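Lipoprotein, putative (Bacillus anthracis, PDB 4NOH) is a putative lipoprotein of unknown function that may bind lipid and is probably tethered to the bacterial membrane. Local coordinates at residues 13-18 / 134-139; 149-154 / 163-168. One frame throughout, in Å; residues are numbered along the deposited sequence. Where two conformers were deposited one is given.

Interaction 1. Residues 13-18 / 134-139; sequences TGVQQT and VKTIGL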
ATOM      1  N   THR A  13      -2.726  -0.980  15.317  1.00 15.65           N
ATOM      2  CA  THR A  13      -2.150  -1.545  16.529  1.00 16.36           C
ATOM      3  C   THR A  13      -1.306  -2.774  16.222  1.00 15.25           C
ATOM      4  O   THR A  13      -0.253  -2.948  16.794  1.00 15.63           O
ATOM      5  CB  THR A  13      -3.140  -1.840  17.637  1.00 19.77           C
ATOM      6  OG1 THR A  13      -2.388  -2.161  18.818  1.00 21.68           O
ATOM      7  CG2 THR A  13      -4.044  -2.947  17.252  1.00 19.17           C
ATOM      8  N   GLY A  14      -1.745  -3.599  15.284  1.00 14.46           N
ATOM      9  CA  GLY A  14      -0.987  -4.780  14.942  1.00 14.03           C
ATOM     10  C   GLY A  14       0.318  -4.440  14.246  1.00 13.35           C
ATOM     11  O   GLY A  14       1.349  -5.053  14.499  1.00 14.20           O
ATOM     12  N   VAL A  15       0.274  -3.444  13.359  1.00 13.17           N
ATOM     13  CA  VAL A  15       1.468  -2.996  12.657  1.00 13.33           C
ATOM     14  C   VAL A  15       2.432  -2.411  13.673  1.00 12.88           C
ATOM     15  O   VAL A  15       3.631  -2.745  13.688  1.00 12.98           O
ATOM     16  CB  VAL A  15       1.123  -1.958  11.559  1.00 13.46           C
ATOM     17  CG1 VAL A  15       2.389  -1.313  11.012  1.00 13.90           C
ATOM     18  CG2 VAL A  15       0.293  -2.606  10.481  1.00 15.01           C
ATOM     19  N   GLN A  16       1.923  -1.553  14.545  1.00 14.06           N
ATOM     20  CA  GLN A  16       2.773  -0.951  15.570  1.00 15.15           C
ATOM     21  C   GLN A  16       3.389  -1.993  16.499  1.00 14.88           C
ATOM     22  O   GLN A  16       4.561  -1.888  16.882  1.00 14.74           O
ATOM     23  CB  GLN A  16       1.959   0.032  16.424  1.00 17.54           C
ATOM     24  CG  GLN A  16       2.807   0.834  17.384  1.00 20.32           C
ATOM     25  CD  GLN A  16       3.805   1.705  16.655  1.00 23.20           C
ATOM     26  OE1 GLN A  16       3.423   2.576  15.850  1.00 26.53           O
ATOM     27  NE2 GLN A  16       5.087   1.489  16.926  1.00 28.70           N
ATOM     28  N   GLN A  17       2.603  -2.973  16.924  1.00 14.92           N
ATOM     29  CA  GLN A  17       3.130  -4.010  17.807  1.00 15.67           C
ATOM     30  C   GLN A  17       4.259  -4.776  17.132  1.00 14.04           C
ATOM     31  O   GLN A  17       5.167  -5.245  17.794  1.00 14.13           O
ATOM     32  CB  GLN A  17       2.047  -4.996  18.245  1.00 17.84           C
ATOM     33  CG  GLN A  17       1.034  -4.428  19.230  1.00 21.16           C
ATOM     34  CD  GLN A  17       0.072  -5.487  19.711  1.00 27.11           C
ATOM     35  OE1 GLN A  17       0.483  -6.566  20.117  1.00 31.53           O
ATOM     36  NE2 GLN A  17      -1.216  -5.184  19.671  1.00 28.62           N
ATOM     37  N   THR A  18       4.152  -4.943  15.820  1.00 12.46           N
ATOM     38  CA  THR A  18       5.163  -5.668  15.079  1.00 12.61           C
ATOM     39  C   THR A  18       6.436  -4.833  15.001  1.00 12.86           C
ATOM     40  O   THR A  18       7.522  -5.348  15.224  1.00 13.57           O
ATOM     41  CB  THR A  18       4.639  -6.047  13.694  1.00 12.75           C
ATOM     42  OG1 THR A  18       3.483  -6.893  13.861  1.00 13.93           O
ATOM     43  CG2 THR A  18       5.705  -6.776  12.914  1.00 14.09           C
ATOM     44  N   VAL A 134     -10.317   2.099   8.255  1.00 27.17           N
ATOM     45  CA  VAL A 134      -8.946   2.533   8.112  1.00 24.10           C
ATOM     46  C   VAL A 134      -7.988   1.385   8.463  1.00 22.77           C
ATOM     47  O   VAL A 134      -8.183   0.611   9.409  1.00 24.00           O
ATOM     48  CB  VAL A 134      -8.650   3.792   8.969  1.00 27.06           C
ATOM     49  CG1 VAL A 134      -7.174   4.101   8.987  1.00 27.95           C
ATOM     50  CG2 VAL A 134      -9.408   5.009   8.454  1.00 27.87           C
ATOM     51  N   LYS A 135      -6.945   1.274   7.666  1.00 18.27           N
ATOM     52  CA  LYS A 135      -5.935   0.264   7.837  1.00 17.04           C
ATOM     53  C   LYS A 135      -4.600   0.978   7.709  1.00 16.19           C
ATOM     54  O   LYS A 135      -4.509   2.085   7.158  1.00 16.83           O
ATOM     55  CB  LYS A 135      -6.052  -0.845   6.769  1.00 18.82           C
ATOM     56  CG  LYS A 135      -7.280  -1.759   6.918  1.00 20.48           C
ATOM     57  CD  LYS A 135      -7.139  -2.712   8.118  1.00 22.45           C
ATOM     58  CE  LYS A 135      -8.259  -3.746   8.192  1.00 24.80           C
ATOM     59  NZ  LYS A 135      -8.180  -4.582   9.427  1.00 26.92           N
ATOM     60  N   THR A 136      -3.567   0.351   8.224  1.00 14.57           N
ATOM     61  CA  THR A 136      -2.218   0.873   8.149  1.00 14.16           C
ATOM     62  C   THR A 136      -1.350   0.015   7.236  1.00 13.71           C
ATOM     63  O   THR A 136      -1.413  -1.226   7.283  1.00 14.83           O
ATOM     64  CB  THR A 136      -1.591   0.931   9.559  1.00 15.41           C
ATOM     65  OG1 THR A 136      -2.328   1.873  10.334  1.00 19.65           O
ATOM     66  CG2 THR A 136      -0.116   1.323   9.482  1.00 16.83           C
ATOM     67  N   ILE A 137      -0.589   0.671   6.373  1.00 13.43           N
ATOM     68  CA  ILE A 137       0.407   0.048   5.553  1.00 13.09           C
ATOM     69  C   ILE A 137       1.715   0.473   6.150  1.00 12.81           C
ATOM     70  O   ILE A 137       2.030   1.657   6.189  1.00 12.85           O
ATOM     71  CB  ILE A 137       0.363   0.549   4.093  1.00 13.94           C
ATOM     72  CG1 ILE A 137      -1.014   0.332   3.448  1.00 16.22           C
ATOM     73  CG2 ILE A 137       1.472  -0.078   3.261  1.00 14.61           C
ATOM     74  CD1 ILE A 137      -1.319   1.361   2.398  1.00 19.79           C
ATOM     75  N   GLY A 138       2.477  -0.495   6.625  1.00 12.33           N
ATOM     76  CA  GLY A 138       3.747  -0.216   7.237  1.00 12.56           C
ATOM     77  C   GLY A 138       4.911  -0.748   6.439  1.00 12.53           C
ATOM     78  O   GLY A 138       4.854  -1.832   5.875  1.00 13.11           O
ATOM     79  N   LEU A 139       5.950   0.046   6.310  1.00 13.33           N
ATOM     80  CA  LEU A 139       7.180  -0.354   5.694  1.00 13.30           C
ATOM     81  C   LEU A 139       8.239  -0.361   6.781  1.00 13.47           C
ATOM     82  O   LEU A 139       8.448   0.636   7.430  1.00 13.74           O
ATOM     83  CB  LEU A 139       7.599   0.600   4.566  1.00 14.73           C
ATOM     84  CG  LEU A 139       9.014   0.358   4.057  1.00 16.65           C
ATOM     85  CD1 LEU A 139       9.128  -1.027   3.429  1.00 16.21           C
ATOM     86  CD2 LEU A 139       9.496   1.450   3.096  1.00 18.98           C
TER
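Val15 and Thr136 meet through their methyl groups, the valine's isopropyl end set at a slant to the threonine side chain. The nearest pair is Val15 CG1 and Thr136 CG2, 3.9 Å apart, and both branches of the valine take part. CG1 continues along the strand and lies 4.2 Å from Gly138 CA; CG2 lies above the Thr136 carbonyl, 3.9 Å from Thr136 O, a van der Waals approach. The first torsion of Val15 (chi1 170°) sets CG1 opposite the backbone N, and this sends CG1 toward Gly138 and leaves CG2 over the Thr136 carbonyl. Thr136 answers with its methyl: at chi1 -65° OG1 turns back beside its own backbone N, while CG2 faces the helix. Gly138 presents only backbone here, and its CA is 6.5 Å from Val15 CA.

Within the helix, Thr18 OG1 donates to Gly14 O at 2.9 Å, and Thr18 N reaches the same oxygen from the opposite face of its carbonyl plane. This double grip ties together the turn that carries Val15. All three touching residues are buried. Strand 134-142 runs between strands 5-10 and 26-39, with Thr136 and Gly138 bonded through their backbones to Gly10 and Met8. Helix 12-21, which follows strand 5-10 in the chain, packs on one face of the large mixed sheet, while Ile137 points away from the helix toward side chains of both flanking strands.

Interaction 2. Residues 149-154 / 163-168; sequences KIFPDI and AHMVEV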
ATOM      1  N   LYS A 149      14.000 -15.671   9.343  1.00 24.29           N
ATOM      2  CA  LYS A 149      13.339 -15.921  10.607  1.00 24.90           C
ATOM      3  C   LYS A 149      12.270 -14.864  10.931  1.00 23.76           C
ATOM      4  O   LYS A 149      11.130 -15.210  11.250  1.00 23.82           O
ATOM      5  CB  LYS A 149      14.384 -15.985  11.735  1.00 27.69           C
ATOM      6  CG  LYS A 149      13.838 -16.405  13.100  1.00 31.40           C
ATOM      7  CD  LYS A 149      13.554 -17.897  13.202  1.00 36.07           C
ATOM      8  CE  LYS A 149      12.974 -18.242  14.566  1.00 39.62           C
ATOM      9  NZ  LYS A 149      12.902 -19.716  14.788  1.00 43.08           N
ATOM     10  N   ILE A 150      12.635 -13.585  10.836  1.00 20.78           N
ATOM     11  CA  ILE A 150      11.704 -12.503  11.182  1.00 19.44           C
ATOM     12  C   ILE A 150      10.483 -12.503  10.271  1.00 18.75           C
ATOM     13  O   ILE A 150       9.338 -12.520  10.731  1.00 18.65           O
ATOM     14  CB  ILE A 150      12.414 -11.134  11.164  1.00 19.90           C
ATOM     15  CG1 ILE A 150      13.452 -11.097  12.296  1.00 21.09           C
ATOM     16  CG2 ILE A 150      11.416  -9.997  11.327  1.00 18.86           C
ATOM     17  CD1 ILE A 150      14.322  -9.862  12.287  1.00 21.97           C
ATOM     18  N   PHE A 151      10.725 -12.545   8.972  1.00 18.18           N
ATOM     19  CA  PHE A 151       9.626 -12.526   8.021  1.00 17.70           C
ATOM     20  C   PHE A 151       8.633 -13.694   8.227  1.00 19.06           C
ATOM     21  O   PHE A 151       7.427 -13.470   8.301  1.00 17.92           O
ATOM     22  CB  PHE A 151      10.149 -12.437   6.589  1.00 18.32           C
ATOM     23  CG  PHE A 151       9.073 -12.524   5.571  1.00 18.73           C
ATOM     24  CD1 PHE A 151       8.102 -11.550   5.517  1.00 18.32           C
ATOM     25  CD2 PHE A 151       8.977 -13.600   4.728  1.00 20.50           C
ATOM     26  CE1 PHE A 151       7.069 -11.644   4.616  1.00 19.06           C
ATOM     27  CE2 PHE A 151       7.954 -13.680   3.801  1.00 21.42           C
ATOM     28  CZ  PHE A 151       6.989 -12.694   3.758  1.00 20.03           C
ATOM     29  N   PRO A 152       9.129 -14.938   8.328  1.00 19.61           N
ATOM     30  CA  PRO A 152       8.146 -16.006   8.547  1.00 20.72           C
ATOM     31  C   PRO A 152       7.405 -15.894   9.880  1.00 20.64           C
ATOM     32  O   PRO A 152       6.260 -16.313   9.971  1.00 21.72           O
ATOM     33  CB  PRO A 152       8.972 -17.295   8.488  1.00 21.92           C
ATOM     34  CG  PRO A 152      10.350 -16.918   8.124  1.00 21.70           C
ATOM     35  CD  PRO A 152      10.486 -15.449   8.052  1.00 19.97           C
ATOM     36  N   ASP A 153       8.050 -15.331  10.891  1.00 20.86           N
ATOM     37  CA  ASP A 153       7.404 -15.167  12.193  1.00 22.19           C
ATOM     38  C   ASP A 153       6.280 -14.141  12.082  1.00 20.58           C
ATOM     39  O   ASP A 153       5.204 -14.325  12.656  1.00 20.11           O
ATOM     40  CB  ASP A 153       8.426 -14.809  13.282  1.00 24.36           C
ATOM     41  CG  ASP A 153       9.324 -16.013  13.684  1.00 29.00           C
ATOM     42  OD1 ASP A 153       8.985 -17.186  13.395  1.00 33.68           O
ATOM     43  OD2 ASP A 153      10.367 -15.793  14.332  1.00 35.26           O
ATOM     44  N   ILE A 154       6.515 -13.085  11.303  1.00 18.82           N
ATOM     45  CA  ILE A 154       5.467 -12.080  11.064  1.00 18.13           C
ATOM     46  C   ILE A 154       4.291 -12.703  10.299  1.00 20.30           C
ATOM     47  O   ILE A 154       3.117 -12.471  10.614  1.00 18.68           O
ATOM     48  CB  ILE A 154       6.026 -10.844  10.338  1.00 16.12           C
ATOM     49  CG1 ILE A 154       6.988 -10.094  11.279  1.00 15.81           C
ATOM     50  CG2 ILE A 154       4.889  -9.952   9.857  1.00 16.61           C
ATOM     51  CD1 ILE A 154       7.758  -8.962  10.642  1.00 15.19           C
ATOM     52  N   ALA A 163       1.909  -9.557   4.845  1.00 13.76           N
ATOM     53  CA  ALA A 163       3.258  -9.029   4.830  1.00 12.94           C
ATOM     54  C   ALA A 163       4.019  -9.630   3.675  1.00 13.43           C
ATOM     55  O   ALA A 163       3.763 -10.755   3.273  1.00 14.98           O
ATOM     56  CB  ALA A 163       3.975  -9.312   6.147  1.00 13.36           C
ATOM     57  N   HIS A 164       4.954  -8.859   3.118  1.00 12.66           N
ATOM     58  CA  HIS A 164       5.789  -9.336   2.034  1.00 13.49           C
ATOM     59  C   HIS A 164       7.136  -8.652   2.040  1.00 13.52           C
ATOM     60  O   HIS A 164       7.273  -7.518   2.537  1.00 12.93           O
ATOM     61  CB  HIS A 164       5.091  -9.266   0.647  1.00 13.82           C
ATOM     62  CG  HIS A 164       4.550  -7.919   0.253  1.00 13.40           C
ATOM     63  ND1 HIS A 164       4.732  -7.403  -1.010  1.00 14.43           N
ATOM     64  CD2 HIS A 164       3.757  -7.037   0.904  1.00 13.31           C
ATOM     65  CE1 HIS A 164       4.088  -6.249  -1.111  1.00 13.70           C
ATOM     66  NE2 HIS A 164       3.464  -6.020   0.025  1.00 12.87           N
HETATM   67  N   MSE A 165       8.123  -9.341   1.481  1.00 15.03           N
HETATM   68  CA  MSE A 165       9.471  -8.817   1.366  1.00 15.91           C
HETATM   69  C   MSE A 165       9.538  -7.892   0.188  1.00 16.38           C
HETATM   70  O   MSE A 165       9.031  -8.203  -0.912  1.00 17.63           O
HETATM   71  CB  MSE A 165      10.468  -9.933   1.082  1.00 18.37           C
HETATM   72  CG  MSE A 165      10.519 -10.941   2.227  1.00 21.25           C
HETATM   73 SE   MSE A 165      11.504 -10.277   3.795  1.00 22.16          SE
HETATM   74  CE  MSE A 165      13.073  -9.375   3.027  1.00 24.76           C
ATOM     75  N   VAL A 166      10.247  -6.789   0.370  1.00 15.97           N
ATOM     76  CA  VAL A 166      10.377  -5.820  -0.677  1.00 17.95           C
ATOM     77  C   VAL A 166      11.773  -5.236  -0.740  1.00 18.51           C
ATOM     78  O   VAL A 166      12.481  -5.199   0.256  1.00 18.20           O
ATOM     79  CB  VAL A 166       9.366  -4.651  -0.491  1.00 17.74           C
ATOM     80  CG1 VAL A 166       7.931  -5.164  -0.368  1.00 17.84           C
ATOM     81  CG2 VAL A 166       9.707  -3.770   0.720  1.00 17.92           C
ATOM     82  N   GLU A 167      12.169  -4.780  -1.926  0.60 19.56           N
ATOM     83  CA  GLU A 167      13.443  -4.088  -2.084  0.60 22.12           C
ATOM     84  C   GLU A 167      13.210  -2.620  -1.749  0.60 22.48           C
ATOM     85  O   GLU A 167      12.294  -1.979  -2.287  0.60 23.29           O
ATOM     86  CB  GLU A 167      13.991  -4.268  -3.500  0.60 24.67           C
ATOM     87  CG  GLU A 167      14.331  -5.719  -3.778  0.60 26.34           C
ATOM     88  CD  GLU A 167      15.083  -5.939  -5.071  0.60 30.94           C
ATOM     89  OE1 GLU A 167      15.054  -5.056  -5.955  0.60 32.97           O
ATOM     90  OE2 GLU A 167      15.701  -7.021  -5.199  0.60 32.76           O
ATOM     91  N   VAL A 168      14.019  -2.091  -0.842  1.00 22.27           N
ATOM     92  CA  VAL A 168      13.838  -0.714  -0.426  1.00 24.39           C
ATOM     93  C   VAL A 168      14.605   0.240  -1.338  1.00 27.79           C
ATOM     94  O   VAL A 168      15.501  -0.173  -2.074  1.00 29.79           O
ATOM     95  CB  VAL A 168      14.126  -0.518   1.070  1.00 25.14           C
ATOM     96  CG1 VAL A 168      13.035  -1.220   1.871  1.00 24.36           C
ATOM     97  CG2 VAL A 168      15.491  -1.033   1.439  1.00 28.09           C
TER
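Helix 150-154 runs nearly antiparallel to strand 163-166, their axes 8.9 Å apart at closest approach and 158° between their directions, and Phe151 and Ile154, one turn apart, face the strand. Phe151 makes the largest share of the contact. Its CG lies opposite the backbone N (chi1 175°), which extends the ring toward the strand. Over one face sits selenomethionine Met165, whose CG is 3.9 Å from the ring centroid and almost on the ring normal, a CH-pi contact. Bends at both chi2 and chi3 fold the Met165 chain so that its selenium comes back to the root of the ring, with SE 3.8 Å from Phe151 CG. Selenium thus approaches obliquely, 31° off the normal, in a Met-aromatic contact, while the methylene takes the centre of the face.

The far end of the ring meets backbone. Ala163 O lies at the edge, 3.7 Å from Phe151 CE1, and His164 CA comes equally near to that carbon. One turn on, Ile154 CG2 packs on Ala163 CB at 3.9 Å, so the small alanine accommodates both helix side chains. His164 points away from the helix, and its NE2 is hydrogen-bonded to Tyr9 OH on the other side of the strand. Phe151 and Met165 both also touch Ile6 of strand 5-10, which adds a third wall to this apolar cluster. The whole is alpha/beta packing at a sheet margin: a short helix turns its aromatic and branched residues onto the outermost strand, 162-166, and the short connection between them brings the chain back antiparallel.

Interactions 1 and 2 lie in series along the chain, with centres about 14 Å apart, and each places a helix on the same large mixed sheet. Strand 134-142, used in interaction 1, leads on to helix 150-156 of interaction 2, while strand 5-10 runs between strands 134-142 and 162-166. Their segments also touch directly. On the helix side Thr18 CG2 packs on Ile154 CD1 at 3.8 Å; on the strands, Leu139 CD1 reaches Val166 CG2 at 3.9 Å. Apolar packing thus joins them both between the helices and between the strands. Both are structural packing, joining two helices to the part of the sheet formed by strands 134-142, 5-10 and 162-166.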